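Deoxyribose-phosphate aldolase (PDB 4EIV) is an aldolase-family enzyme whose chain folds into an eight-stranded beta/alpha (TIM) barrel and stands in an assembly of two subunits. Local coordinates at residues A[65-70]-A[86-91]; A[167-172]-A[199-204]; A[139-144]-A[151-156]; A[248-253]-A[260-265]; A[124-127]-A[133-136]. All coordinates share one frame; numbering follows the deposited sequence.

How the contacts relate
Contacts 1 and 3 are the core joints of the barrel: each presses a helix onto a strand through buried aliphatic groups, and they meet where Asn91 packs on Leu140. Contact 2 lies in the outer layer, joining helices 165-178 and 196-210 with a mixture of apolar packing and water. Contact 4, partly buried, folds the loop before the last strand onto helix 243-257, and touches contact 2 through Phe249 and Gln252. Contact 5 lies farthest from the chain's centre and is the most polar, with stacked arginines held by carboxylates. It shares helix 130-148 with contact 3 and is tied to contact 2 by the Arg170-Glu134 salt bridge.

Contact 1 (A[65-70]-A[86-91]); sequences AFVRFI and VCAAVN
Val67 overlaps two residues of strand 85-90 at once: its CG2 methyl lies 4.0 Å from Val86 CG1 and equally far, 4.0 Å, from Ala88 CB. The side chains of Val67 and Val86 meet at a slant, and Val86 CG1 also comes within 4.2 Å of Val67 CG1. One turn further along the helix, Ile70 and Val86 reach toward each other tip to tip, Ile70 CG2 to Val86 CG2 at 3.7 Å. The two branches of Val86 thus serve different partners. With CG1 anti to the backbone N (chi1 174°), Val86 gives that methyl to Val67 and turns CG2 to Ile70. Val86 points at the helix and Ala88 presents its methyl obliquely from the same side, while Cys87 between them points away, the usual alternation of a strand. This is the second half of the beta-alpha-beta unit 59-62, 67-74, 85-90 of the barrel; Ile70 continues onto Val44 of helix 41-52, and Ala88 onto Ala109 of helix 99-111. All four touching side chains are buried and purely aliphatic, while the strand's backbone bonds to its neighbours on both flanks. The joint therefore rests on close methyl packing and exclusion of water, with no directional bond between helix and strand.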
# COMPACT_ATOMS: atom_id res chain seq x y z
N ALA A 65 -4.49 -32.30 -1.80
CA ALA A 65 -5.70 -33.03 -2.27
C ALA A 65 -6.80 -32.18 -2.88
O ALA A 65 -7.65 -32.71 -3.59
CB ALA A 65 -6.28 -33.86 -1.14
N PHE A 66 -6.82 -30.88 -2.61
CA PHE A 66 -7.87 -30.01 -3.17
C PHE A 66 -7.41 -29.01 -4.22
O PHE A 66 -8.24 -28.24 -4.72
CB PHE A 66 -8.65 -29.31 -2.04
CG PHE A 66 -9.54 -30.24 -1.28
CD1 PHE A 66 -10.76 -30.63 -1.80
CD2 PHE A 66 -9.14 -30.78 -0.07
CE1 PHE A 66 -11.57 -31.52 -1.14
CE2 PHE A 66 -9.96 -31.69 0.61
CZ PHE A 66 -11.17 -32.06 0.06
N VAL A 67 -6.14 -29.05 -4.62
CA VAL A 67 -5.62 -28.12 -5.63
C VAL A 67 -6.31 -28.32 -6.98
O VAL A 67 -6.85 -27.37 -7.57
CB VAL A 67 -4.07 -28.22 -5.78
CG1 VAL A 67 -3.54 -27.32 -6.89
CG2 VAL A 67 -3.37 -27.89 -4.44
N ARG A 68 -6.32 -29.56 -7.48
CA ARG A 68 -6.96 -29.85 -8.77
C ARG A 68 -8.44 -29.55 -8.74
O ARG A 68 -8.99 -29.05 -9.74
CB ARG A 68 -6.72 -31.31 -9.18
CG ARG A 68 -7.37 -31.68 -10.52
CD ARG A 68 -6.89 -33.02 -10.99
NE ARG A 68 -5.46 -32.98 -11.24
CZ ARG A 68 -4.89 -32.66 -12.41
NH1 ARG A 68 -5.64 -32.38 -13.47
NH2 ARG A 68 -3.56 -32.63 -12.51
N PHE A 69 -9.11 -29.85 -7.63
CA PHE A 69 -10.52 -29.55 -7.48
C PHE A 69 -10.79 -28.07 -7.75
O PHE A 69 -11.65 -27.73 -8.57
CB PHE A 69 -11.06 -29.91 -6.10
CG PHE A 69 -12.43 -29.37 -5.83
CD1 PHE A 69 -13.54 -29.87 -6.52
CD2 PHE A 69 -12.63 -28.33 -4.93
CE1 PHE A 69 -14.80 -29.36 -6.28
CE2 PHE A 69 -13.89 -27.83 -4.68
CZ PHE A 69 -14.98 -28.34 -5.36
N ILE A 70 -10.03 -27.21 -7.10
CA ILE A 70 -10.22 -25.77 -7.29
C ILE A 70 -9.90 -25.31 -8.72
O ILE A 70 -10.69 -24.59 -9.35
CB ILE A 70 -9.34 -24.97 -6.30
CG1 ILE A 70 -9.82 -25.19 -4.87
CG2 ILE A 70 -9.39 -23.48 -6.68
CD1 ILE A 70 -8.83 -24.70 -3.81
N VAL A 86 -3.89 -20.33 -5.28
CA VAL A 86 -4.03 -21.56 -4.51
C VAL A 86 -2.65 -21.84 -3.90
O VAL A 86 -1.65 -22.00 -4.62
CB VAL A 86 -4.54 -22.74 -5.36
CG1 VAL A 86 -4.52 -24.01 -4.55
CG2 VAL A 86 -5.95 -22.45 -5.89
N CYS A 87 -2.58 -21.85 -2.58
CA CYS A 87 -1.33 -22.16 -1.89
C CYS A 87 -1.48 -23.53 -1.25
O CYS A 87 -2.38 -23.76 -0.43
CB CYS A 87 -0.99 -21.11 -0.85
SG CYS A 87 0.57 -21.45 -0.03
N ALA A 88 -0.62 -24.46 -1.66
CA ALA A 88 -0.68 -25.84 -1.20
C ALA A 88 0.19 -26.03 0.05
O ALA A 88 1.39 -25.73 0.02
CB ALA A 88 -0.18 -26.77 -2.30
N ALA A 89 -0.43 -26.56 1.10
CA ALA A 89 0.22 -26.79 2.39
C ALA A 89 0.89 -28.16 2.40
O ALA A 89 0.22 -29.19 2.36
CB ALA A 89 -0.83 -26.65 3.50
N VAL A 90 2.21 -28.16 2.42
CA VAL A 90 3.01 -29.41 2.37
C VAL A 90 3.68 -29.66 3.72
O VAL A 90 3.96 -28.73 4.48
CB VAL A 90 4.03 -29.42 1.21
CG1 VAL A 90 3.30 -29.17 -0.13
CG2 VAL A 90 5.15 -28.39 1.42
N ASN A 91 3.89 -30.94 4.02
CA ASN A 91 4.40 -31.41 5.32
C ASN A 91 3.40 -31.18 6.46
O ASN A 91 3.81 -31.10 7.60
CB ASN A 91 5.77 -30.81 5.68
CG ASN A 91 6.66 -31.77 6.47
OD1 ASN A 91 6.39 -32.98 6.58
ND2 ASN A 91 7.73 -31.22 7.04

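Contact 2 (A[167-172]-A[199-204]); sequences IISRAA and VHLISI
Leu201 points from helix 196-210 at helix 165-178 and brings its forked end up against Ser169 and Ile168. Its CG stands beside the backbone N (chi1 -68°) and CD1 continues the chain outward, which carries CD1 to 4.2 Å from Ile168 CB. Both methyls of the fork lie near the serine hydroxyl, Ser169 OG being 3.9 Å from Leu201 CD1 and almost as close to CD2. Ile168 also points across, and its CG2 branch meets the flank of Ile202 at CG1, 4.3 Å away. These are successive helices of the outer layer of the TIM barrel, the ones that follow strands 152-156 and 182-184. Their local axes approach to 9.1 Å and cross at -39° with the chains running the same general way, and Ala172, also facing the partner helix, adds to the buried surface. A water joins the two helices: it lies 2.7 Å from Ser169 OG and donates to Leu201 O at 2.8 Å. The same hydroxyl is hydrogen-bonded to Gly165 O, so the water's partner is itself held by the backbone one turn back. On the side of helix 196-210 toward helix 243-257, Ser203 OG donates to Val199 O at 2.8 Å, from the face of that carbonyl opposite Ser203 N, and is also bonded to Asn257 ND2.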
# COMPACT_ATOMS: atom_id res chain seq x y z
N ILE A 167 14.43 -20.46 20.09
CA ILE A 167 14.01 -21.45 19.08
C ILE A 167 13.34 -20.80 17.89
O ILE A 167 13.68 -21.10 16.77
CB ILE A 167 13.08 -22.53 19.68
CG1 ILE A 167 13.90 -23.48 20.56
CG2 ILE A 167 12.34 -23.33 18.61
CD1 ILE A 167 13.07 -24.55 21.23
N ILE A 168 12.40 -19.90 18.14
CA ILE A 168 11.69 -19.21 17.06
C ILE A 168 12.70 -18.47 16.20
O ILE A 168 12.68 -18.55 14.96
CB ILE A 168 10.67 -18.20 17.63
CG1 ILE A 168 9.63 -18.94 18.48
CG2 ILE A 168 10.02 -17.42 16.49
CD1 ILE A 168 8.74 -18.02 19.31
N SER A 169 13.60 -17.74 16.85
CA SER A 169 14.59 -16.98 16.12
C SER A 169 15.48 -17.89 15.29
O SER A 169 15.75 -17.61 14.12
CB SER A 169 15.44 -16.14 17.07
OG SER A 169 14.64 -15.20 17.76
N ARG A 170 15.95 -18.99 15.90
CA ARG A 170 16.82 -19.91 15.15
C ARG A 170 16.10 -20.63 14.02
O ARG A 170 16.69 -20.88 12.97
CB ARG A 170 17.48 -20.90 16.09
CG ARG A 170 18.52 -20.24 16.97
CD ARG A 170 19.12 -21.21 17.95
NE ARG A 170 20.25 -20.59 18.65
CZ ARG A 170 21.52 -20.65 18.25
NH1 ARG A 170 21.88 -21.32 17.15
NH2 ARG A 170 22.45 -20.03 18.97
N ALA A 171 14.85 -20.99 14.22
CA ALA A 171 14.07 -21.63 13.15
C ALA A 171 13.91 -20.65 11.97
O ALA A 171 14.06 -21.04 10.82
CB ALA A 171 12.71 -22.06 13.68
N ALA A 172 13.62 -19.38 12.29
CA ALA A 172 13.49 -18.34 11.27
C ALA A 172 14.77 -18.22 10.44
O ALA A 172 14.73 -18.21 9.22
CB ALA A 172 13.13 -17.01 11.93
N VAL A 199 5.91 -12.16 16.18
CA VAL A 199 6.09 -11.29 15.01
C VAL A 199 7.34 -10.40 15.20
O VAL A 199 8.06 -10.13 14.24
CB VAL A 199 4.81 -10.46 14.72
CG1 VAL A 199 5.08 -9.34 13.68
CG2 VAL A 199 3.69 -11.37 14.26
N HIS A 200 7.57 -9.92 16.42
CA HIS A 200 8.75 -9.12 16.70
C HIS A 200 10.05 -9.92 16.44
O HIS A 200 10.96 -9.44 15.75
CB HIS A 200 8.68 -8.60 18.15
CG HIS A 200 9.86 -7.79 18.56
ND1 HIS A 200 10.71 -8.17 19.57
CD2 HIS A 200 10.35 -6.63 18.07
CE1 HIS A 200 11.65 -7.26 19.71
NE2 HIS A 200 11.46 -6.32 18.81
N LEU A 201 10.11 -11.16 16.92
CA LEU A 201 11.28 -11.99 16.70
C LEU A 201 11.53 -12.30 15.24
O LEU A 201 12.67 -12.27 14.78
CB LEU A 201 11.18 -13.29 17.52
CG LEU A 201 11.26 -13.15 19.03
CD1 LEU A 201 11.30 -14.54 19.64
CD2 LEU A 201 12.49 -12.34 19.44
N ILE A 202 10.46 -12.63 14.53
CA ILE A 202 10.58 -12.91 13.12
C ILE A 202 11.07 -11.67 12.35
O ILE A 202 11.91 -11.77 11.45
CB ILE A 202 9.25 -13.47 12.57
CG1 ILE A 202 9.03 -14.87 13.16
CG2 ILE A 202 9.29 -13.56 11.04
CD1 ILE A 202 7.64 -15.46 12.94
N SER A 203 10.53 -10.51 12.70
CA SER A 203 10.93 -9.26 12.08
C SER A 203 12.40 -8.97 12.28
O SER A 203 13.08 -8.56 11.34
CB SER A 203 10.09 -8.11 12.61
OG SER A 203 8.73 -8.25 12.23
N ILE A 204 12.91 -9.20 13.49
CA ILE A 204 14.33 -8.99 13.76
C ILE A 204 15.17 -9.94 12.91
O ILE A 204 16.17 -9.54 12.29
CB ILE A 204 14.66 -9.25 15.23
CG1 ILE A 204 14.03 -8.17 16.10
CG2 ILE A 204 16.18 -9.27 15.46
CD1 ILE A 204 14.09 -8.51 17.58
O HOH W 1 14.94 -13.00 16.24

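Contact 3 (A[139-144]-A[151-156]); sequences LLVSEV and KTLKVV
Val141 and Val155 both carry CG1 anti to the backbone N (chi1 176° and -179°), and these torsions bring their forks together between helix 130-148 and strand 152-156. The shortest approach is Val141 CG2 to Val155 CG2 at 3.7 Å. The strand methyl sits between the two branches of the helix valine, since Val141 CG1 is only slightly farther from it, at 3.8 Å. Leu153 also has its CG anti to the backbone N, which sends its forked end toward the helix and splits it between two partners a turn apart. Leu153 CD1 meets Val144 CG1 at 3.8 Å, the two side chains standing at about a right angle. Leu153 CD2 turns to Val141, 4.0 Å from CG1, and also lies 3.8 Å from Val141 O, against the helix backbone. Leu153 and Val155 stick out on the same side of the strand. Lys154, between them, faces the barrel interior, where its NZ forms salt bridges with Glu31, Glu116 and Glu118. The packing continues to neighbouring elements: Val144 on Val102 and Ser103 of helix 99-111, Leu153 on Ile117 of the adjacent strand. All four residues that touch are buried and aliphatic. The local axes run nearly antiparallel, at 163°, and come within 10.1 Å. That is the packing of a returning helix on the outside of a parallel beta/alpha barrel, with aliphatic residues of the strand turned out to the helix and Lys154 turned into the barrel.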
# COMPACT_ATOMS: atom_id res chain seq x y z
N LEU A 139 17.81 -28.27 5.15
CA LEU A 139 17.76 -29.28 4.09
C LEU A 139 16.34 -29.50 3.57
O LEU A 139 16.14 -29.75 2.39
CB LEU A 139 18.36 -30.59 4.58
CG LEU A 139 18.51 -31.63 3.47
CD1 LEU A 139 19.44 -31.21 2.31
CD2 LEU A 139 19.00 -32.94 4.09
N LEU A 140 15.36 -29.45 4.46
CA LEU A 140 13.96 -29.52 4.02
C LEU A 140 13.66 -28.35 3.07
O LEU A 140 13.19 -28.53 1.94
CB LEU A 140 13.02 -29.47 5.24
CG LEU A 140 11.53 -29.40 4.91
CD1 LEU A 140 11.02 -30.59 4.07
CD2 LEU A 140 10.74 -29.22 6.21
N VAL A 141 13.93 -27.15 3.55
CA VAL A 141 13.59 -25.93 2.82
C VAL A 141 14.35 -25.85 1.50
O VAL A 141 13.77 -25.53 0.46
CB VAL A 141 13.80 -24.67 3.69
CG1 VAL A 141 13.52 -23.38 2.88
CG2 VAL A 141 12.88 -24.67 4.87
N SER A 142 15.65 -26.14 1.53
CA SER A 142 16.42 -26.05 0.28
C SER A 142 16.00 -27.08 -0.78
O SER A 142 16.03 -26.78 -1.98
CB SER A 142 17.93 -26.13 0.56
OG SER A 142 18.32 -27.37 1.13
N GLU A 143 15.65 -28.29 -0.35
CA GLU A 143 15.16 -29.31 -1.25
C GLU A 143 13.80 -28.97 -1.84
O GLU A 143 13.57 -29.16 -3.03
CB GLU A 143 15.15 -30.67 -0.55
CG GLU A 143 16.57 -31.22 -0.37
CD GLU A 143 17.24 -31.51 -1.69
OE1 GLU A 143 18.39 -31.05 -1.88
OE2 GLU A 143 16.59 -32.15 -2.55
N VAL A 144 12.90 -28.45 -1.00
CA VAL A 144 11.59 -28.04 -1.50
C VAL A 144 11.74 -26.85 -2.45
O VAL A 144 11.07 -26.77 -3.50
CB VAL A 144 10.61 -27.76 -0.33
CG1 VAL A 144 9.29 -27.15 -0.85
CG2 VAL A 144 10.33 -29.05 0.43
N LYS A 151 8.47 -19.96 -8.13
CA LYS A 151 7.25 -19.74 -7.34
C LYS A 151 7.58 -19.50 -5.88
O LYS A 151 8.68 -19.77 -5.43
CB LYS A 151 6.26 -20.88 -7.53
CG LYS A 151 5.66 -20.86 -8.94
CD LYS A 151 4.65 -21.96 -9.15
CE LYS A 151 3.89 -21.79 -10.45
NZ LYS A 151 2.88 -22.85 -10.61
N THR A 152 6.62 -18.96 -5.14
CA THR A 152 6.84 -18.59 -3.76
C THR A 152 6.75 -19.77 -2.81
O THR A 152 5.75 -20.52 -2.82
CB THR A 152 5.80 -17.54 -3.34
OG1 THR A 152 5.94 -16.36 -4.16
CG2 THR A 152 5.94 -17.14 -1.87
N LEU A 153 7.78 -19.91 -1.99
CA LEU A 153 7.84 -20.90 -0.91
C LEU A 153 7.75 -20.18 0.44
O LEU A 153 8.66 -19.41 0.80
CB LEU A 153 9.13 -21.72 -0.92
CG LEU A 153 9.33 -22.74 0.21
CD1 LEU A 153 8.21 -23.73 0.26
CD2 LEU A 153 10.69 -23.43 0.05
N LYS A 154 6.65 -20.38 1.15
CA LYS A 154 6.49 -19.89 2.50
C LYS A 154 6.89 -21.02 3.44
O LYS A 154 6.55 -22.19 3.20
CB LYS A 154 5.06 -19.52 2.78
CG LYS A 154 4.40 -18.58 1.77
CD LYS A 154 3.32 -17.82 2.49
CE LYS A 154 2.45 -16.92 1.63
NZ LYS A 154 1.48 -17.71 0.81
N VAL A 155 7.67 -20.71 4.47
CA VAL A 155 8.07 -21.71 5.47
C VAL A 155 7.34 -21.37 6.78
O VAL A 155 7.44 -20.26 7.31
CB VAL A 155 9.57 -21.77 5.64
CG1 VAL A 155 9.98 -22.81 6.66
CG2 VAL A 155 10.23 -22.10 4.31
N VAL A 156 6.59 -22.35 7.28
CA VAL A 156 5.75 -22.23 8.45
C VAL A 156 6.60 -22.68 9.63
O VAL A 156 6.99 -23.85 9.72
CB VAL A 156 4.47 -23.05 8.27
CG1 VAL A 156 3.55 -22.80 9.37
CG2 VAL A 156 3.79 -22.77 6.94

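Contact 4 (A[248-253]-A[260-265]); sequences DFLMQM and RSIVRD
Met253 and Ile262 meet without flat side chains of their own; the aromatic side chains of Phe29 and Phe267 border the contact. Both touch Leu250 and Ile262, and Phe267 also reaches Met253. Within this setting Met253 and Ile262 lie alongside and run opposite ways, with Ile262 CG2 packed closely on the root of the methionine, 3.5 Å from Met253 CB and 4.0 Å from Met253 CG. Ile262 CG1 lies between its backbone N and carbonyl carbon (chi1 55°), which leaves CG2 turned to the methionine. At the other end of the residue, Ile262 CD1 makes a looser contact with Leu250 CD2 at 4.4 Å. The Met253 chain bends at both chi2 and chi3, bringing its methyl beside the serine, CE being 3.6 Å from Ser261 OG. That hydroxyl also lies 3.4 Å from Met253 O, but its hydrogen bond goes to Gly258 O, in the turn leaving the helix. The loop is thus held to the helix by apolar side chains, with the serine's polar bond kept inside the turn. Helix 243-257 lies over strands 233-237 and 267-271, Met253 touching Ile234 and Ile236 of the first and Phe267 of the second. The second subunit also borders the helix: its Phe21 packs on Leu250 and its Trp286 on Met251.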
# COMPACT_ATOMS: atom_id res chain seq x y z
N ASP A 248 -4.19 -4.84 15.08
CA ASP A 248 -3.03 -4.57 15.91
C ASP A 248 -1.75 -4.95 15.14
O ASP A 248 -0.73 -4.25 15.21
CB ASP A 248 -3.10 -5.33 17.24
CG ASP A 248 -4.05 -4.70 18.24
OD1 ASP A 248 -4.84 -5.44 18.86
OD2 ASP A 248 -3.99 -3.47 18.44
N PHE A 249 -1.80 -6.05 14.41
CA PHE A 249 -0.64 -6.47 13.64
C PHE A 249 -0.24 -5.48 12.54
O PHE A 249 0.94 -5.37 12.22
CB PHE A 249 -0.82 -7.89 13.09
CG PHE A 249 -0.78 -8.96 14.15
CD1 PHE A 249 0.40 -9.21 14.85
CD2 PHE A 249 -1.89 -9.75 14.42
CE1 PHE A 249 0.46 -10.20 15.81
CE2 PHE A 249 -1.83 -10.76 15.37
CZ PHE A 249 -0.67 -10.98 16.09
N LEU A 250 -1.21 -4.80 11.91
CA LEU A 250 -0.86 -3.80 10.89
C LEU A 250 -0.02 -2.69 11.50
O LEU A 250 0.95 -2.25 10.90
CB LEU A 250 -2.11 -3.19 10.26
CG LEU A 250 -2.97 -4.14 9.42
CD1 LEU A 250 -4.29 -3.46 9.01
CD2 LEU A 250 -2.21 -4.60 8.21
N MET A 251 -0.44 -2.20 12.67
CA MET A 251 0.31 -1.15 13.35
C MET A 251 1.69 -1.62 13.78
O MET A 251 2.67 -0.87 13.65
CB MET A 251 -0.47 -0.63 14.55
CG MET A 251 -1.74 0.09 14.16
SD MET A 251 -1.48 1.55 13.12
CE MET A 251 -1.00 2.79 14.33
N GLN A 252 1.77 -2.85 14.29
CA GLN A 252 3.07 -3.42 14.65
C GLN A 252 4.00 -3.49 13.43
O GLN A 252 5.16 -3.12 13.52
CB GLN A 252 2.90 -4.83 15.25
CG GLN A 252 4.22 -5.47 15.63
CD GLN A 252 4.10 -6.82 16.30
OE1 GLN A 252 3.05 -7.45 16.29
NE2 GLN A 252 5.20 -7.27 16.91
N MET A 253 3.48 -3.96 12.30
CA MET A 253 4.28 -4.04 11.09
C MET A 253 4.79 -2.66 10.65
O MET A 253 5.95 -2.51 10.31
CB MET A 253 3.47 -4.65 9.96
CG MET A 253 3.29 -6.14 10.05
SD MET A 253 4.84 -7.05 9.73
CE MET A 253 5.23 -6.75 8.06
N ARG A 260 6.27 0.71 4.10
CA ARG A 260 6.45 -0.05 2.87
C ARG A 260 6.42 -1.57 3.07
O ARG A 260 6.39 -2.31 2.10
CB ARG A 260 7.75 0.37 2.19
CG ARG A 260 7.74 1.81 1.71
CD ARG A 260 9.09 2.20 1.10
NE ARG A 260 9.07 3.55 0.54
CZ ARG A 260 9.16 4.68 1.25
NH1 ARG A 260 9.13 5.86 0.62
NH2 ARG A 260 9.28 4.66 2.59
N SER A 261 6.41 -2.03 4.32
CA SER A 261 6.39 -3.48 4.57
C SER A 261 5.03 -4.11 4.39
O SER A 261 4.96 -5.33 4.24
CB SER A 261 6.88 -3.79 5.98
OG SER A 261 5.99 -3.40 7.00
N ILE A 262 3.96 -3.32 4.41
CA ILE A 262 2.63 -3.91 4.28
C ILE A 262 2.10 -3.69 2.86
O ILE A 262 1.23 -2.86 2.59
CB ILE A 262 1.66 -3.49 5.43
CG1 ILE A 262 1.54 -1.97 5.57
CG2 ILE A 262 2.12 -4.09 6.77
CD1 ILE A 262 0.36 -1.53 6.44
N VAL A 263 2.71 -4.45 1.96
CA VAL A 263 2.32 -4.54 0.55
C VAL A 263 2.22 -6.03 0.24
O VAL A 263 2.98 -6.87 0.81
CB VAL A 263 3.27 -3.79 -0.40
CG1 VAL A 263 3.26 -2.30 -0.08
CG2 VAL A 263 4.66 -4.35 -0.39
N ARG A 264 1.27 -6.37 -0.63
CA ARG A 264 0.92 -7.76 -0.91
C ARG A 264 2.11 -8.61 -1.30
O ARG A 264 2.16 -9.80 -0.95
CB ARG A 264 -0.19 -7.85 -1.98
CG ARG A 264 -0.68 -9.24 -2.18
CD ARG A 264 -1.57 -9.38 -3.35
NE ARG A 264 -2.86 -8.74 -3.20
CZ ARG A 264 -3.84 -8.88 -4.07
NH1 ARG A 264 -3.68 -9.65 -5.15
NH2 ARG A 264 -4.98 -8.27 -3.88
N ASP A 265 3.06 -8.03 -2.02
CA ASP A 265 4.24 -8.77 -2.45
C ASP A 265 5.10 -9.33 -1.31
O ASP A 265 5.70 -10.38 -1.47
CB ASP A 265 5.13 -7.92 -3.37
CG ASP A 265 4.65 -7.90 -4.80
OD1 ASP A 265 3.43 -7.80 -5.03
OD2 ASP A 265 5.50 -7.99 -5.71

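Contact 5 (A[124-127]-A[133-136]); sequences RRMN and GESR
Arg125 and Arg136 lie face to face, their guanidinium groups stacked with centres 3.6 Å apart and planes only 5° from parallel. NH2 of Arg136 lies over the centre of the Arg125 group, and CZ of Arg125 over that of Arg136. The stack begins in the aliphatic stems, where Arg125 CG is 3.6 Å from Arg136 CD. The stems differ in shape: Arg125 bends at chi2 (-71°), whereas Arg136 is extended from CG to NE, yet the two chains stay in touch from the stems to the guanidinium groups. At the root of the pair, Arg125 CB rests 3.9 Å from Gly133 CA. Met126 takes the next place, its bent chain laying SD against the bare backbone of Gly133, 3.6 Å from Gly133 C; the same sulfur is 3.7 Å from Glu134 N. Gly133 has no side chain to hold the short helix 124-128 off, and the backbones close to 4.6 Å between Met126 CA and Gly133 CA. Further out, acidic residues grip the guanidinium groups and probably set their rotation: Arg125 forms salt bridges through NE with Asp122 and through NH2 with Glu128, and Arg136 through NE with Asp132. Glu134 turns to Arg170 of helix 165-178, whose Ile167 also packs on Met126. With like charges this close, the arrangement would be costly by itself. The three carboxylates probably offset that cost, leaving the faces to stack while NE of both arginines and NH2 of Arg125 bond to acids.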
# COMPACT_ATOMS: atom_id res chain seq x y z
N ARG A 124 9.31 -29.90 16.16
CA ARG A 124 9.64 -30.67 17.36
C ARG A 124 11.14 -30.86 17.52
O ARG A 124 11.67 -30.93 18.64
CB ARG A 124 8.94 -32.02 17.33
CG ARG A 124 7.46 -31.95 17.58
CD ARG A 124 6.82 -33.33 17.50
NE ARG A 124 5.40 -33.28 17.75
CZ ARG A 124 4.46 -32.99 16.86
NH1 ARG A 124 4.79 -32.75 15.60
NH2 ARG A 124 3.19 -32.97 17.25
N ARG A 125 11.85 -30.95 16.40
CA ARG A 125 13.28 -31.20 16.47
C ARG A 125 14.06 -30.13 17.21
O ARG A 125 15.08 -30.40 17.83
CB ARG A 125 13.83 -31.38 15.06
CG ARG A 125 13.25 -32.54 14.28
CD ARG A 125 13.71 -33.88 14.80
NE ARG A 125 13.13 -34.97 14.03
CZ ARG A 125 13.51 -36.24 14.15
NH1 ARG A 125 12.94 -37.19 13.42
NH2 ARG A 125 14.47 -36.55 15.00
N MET A 126 13.56 -28.90 17.15
CA MET A 126 14.18 -27.78 17.85
C MET A 126 14.16 -27.96 19.37
O MET A 126 15.03 -27.43 20.08
CB MET A 126 13.47 -26.47 17.48
CG MET A 126 13.51 -26.12 16.01
SD MET A 126 15.16 -25.84 15.33
CE MET A 126 15.51 -24.32 16.19
N ASN A 127 13.18 -28.69 19.87
CA ASN A 127 13.09 -28.95 21.29
C ASN A 127 14.11 -29.99 21.77
O ASN A 127 14.51 -29.96 22.94
CB ASN A 127 11.69 -29.48 21.66
CG ASN A 127 10.57 -28.50 21.37
OD1 ASN A 127 10.75 -27.28 21.42
ND2 ASN A 127 9.37 -29.05 21.09
N GLY A 133 18.00 -29.54 14.72
CA GLY A 133 16.74 -28.98 14.23
C GLY A 133 16.97 -27.96 13.13
O GLY A 133 16.22 -27.92 12.15
N GLU A 134 17.98 -27.11 13.31
CA GLU A 134 18.35 -26.14 12.28
C GLU A 134 18.80 -26.84 11.00
O GLU A 134 18.38 -26.47 9.90
CB GLU A 134 19.50 -25.25 12.77
CG GLU A 134 19.13 -24.23 13.85
CD GLU A 134 20.36 -23.64 14.55
OE1 GLU A 134 21.41 -24.32 14.68
OE2 GLU A 134 20.27 -22.49 15.02
N SER A 135 19.63 -27.87 11.15
CA SER A 135 20.12 -28.59 9.99
C SER A 135 18.95 -29.20 9.20
O SER A 135 18.88 -29.09 7.98
CB SER A 135 21.09 -29.68 10.42
OG SER A 135 21.62 -30.34 9.29
N ARG A 136 18.01 -29.81 9.92
CA ARG A 136 16.87 -30.43 9.25
C ARG A 136 16.05 -29.36 8.51
O ARG A 136 15.55 -29.63 7.41
CB ARG A 136 16.01 -31.20 10.25
CG ARG A 136 16.72 -32.46 10.77
CD ARG A 136 15.98 -33.06 11.94
NE ARG A 136 16.59 -34.32 12.36
CZ ARG A 136 16.25 -35.53 11.92
NH1 ARG A 136 16.93 -36.58 12.36
NH2 ARG A 136 15.25 -35.72 11.08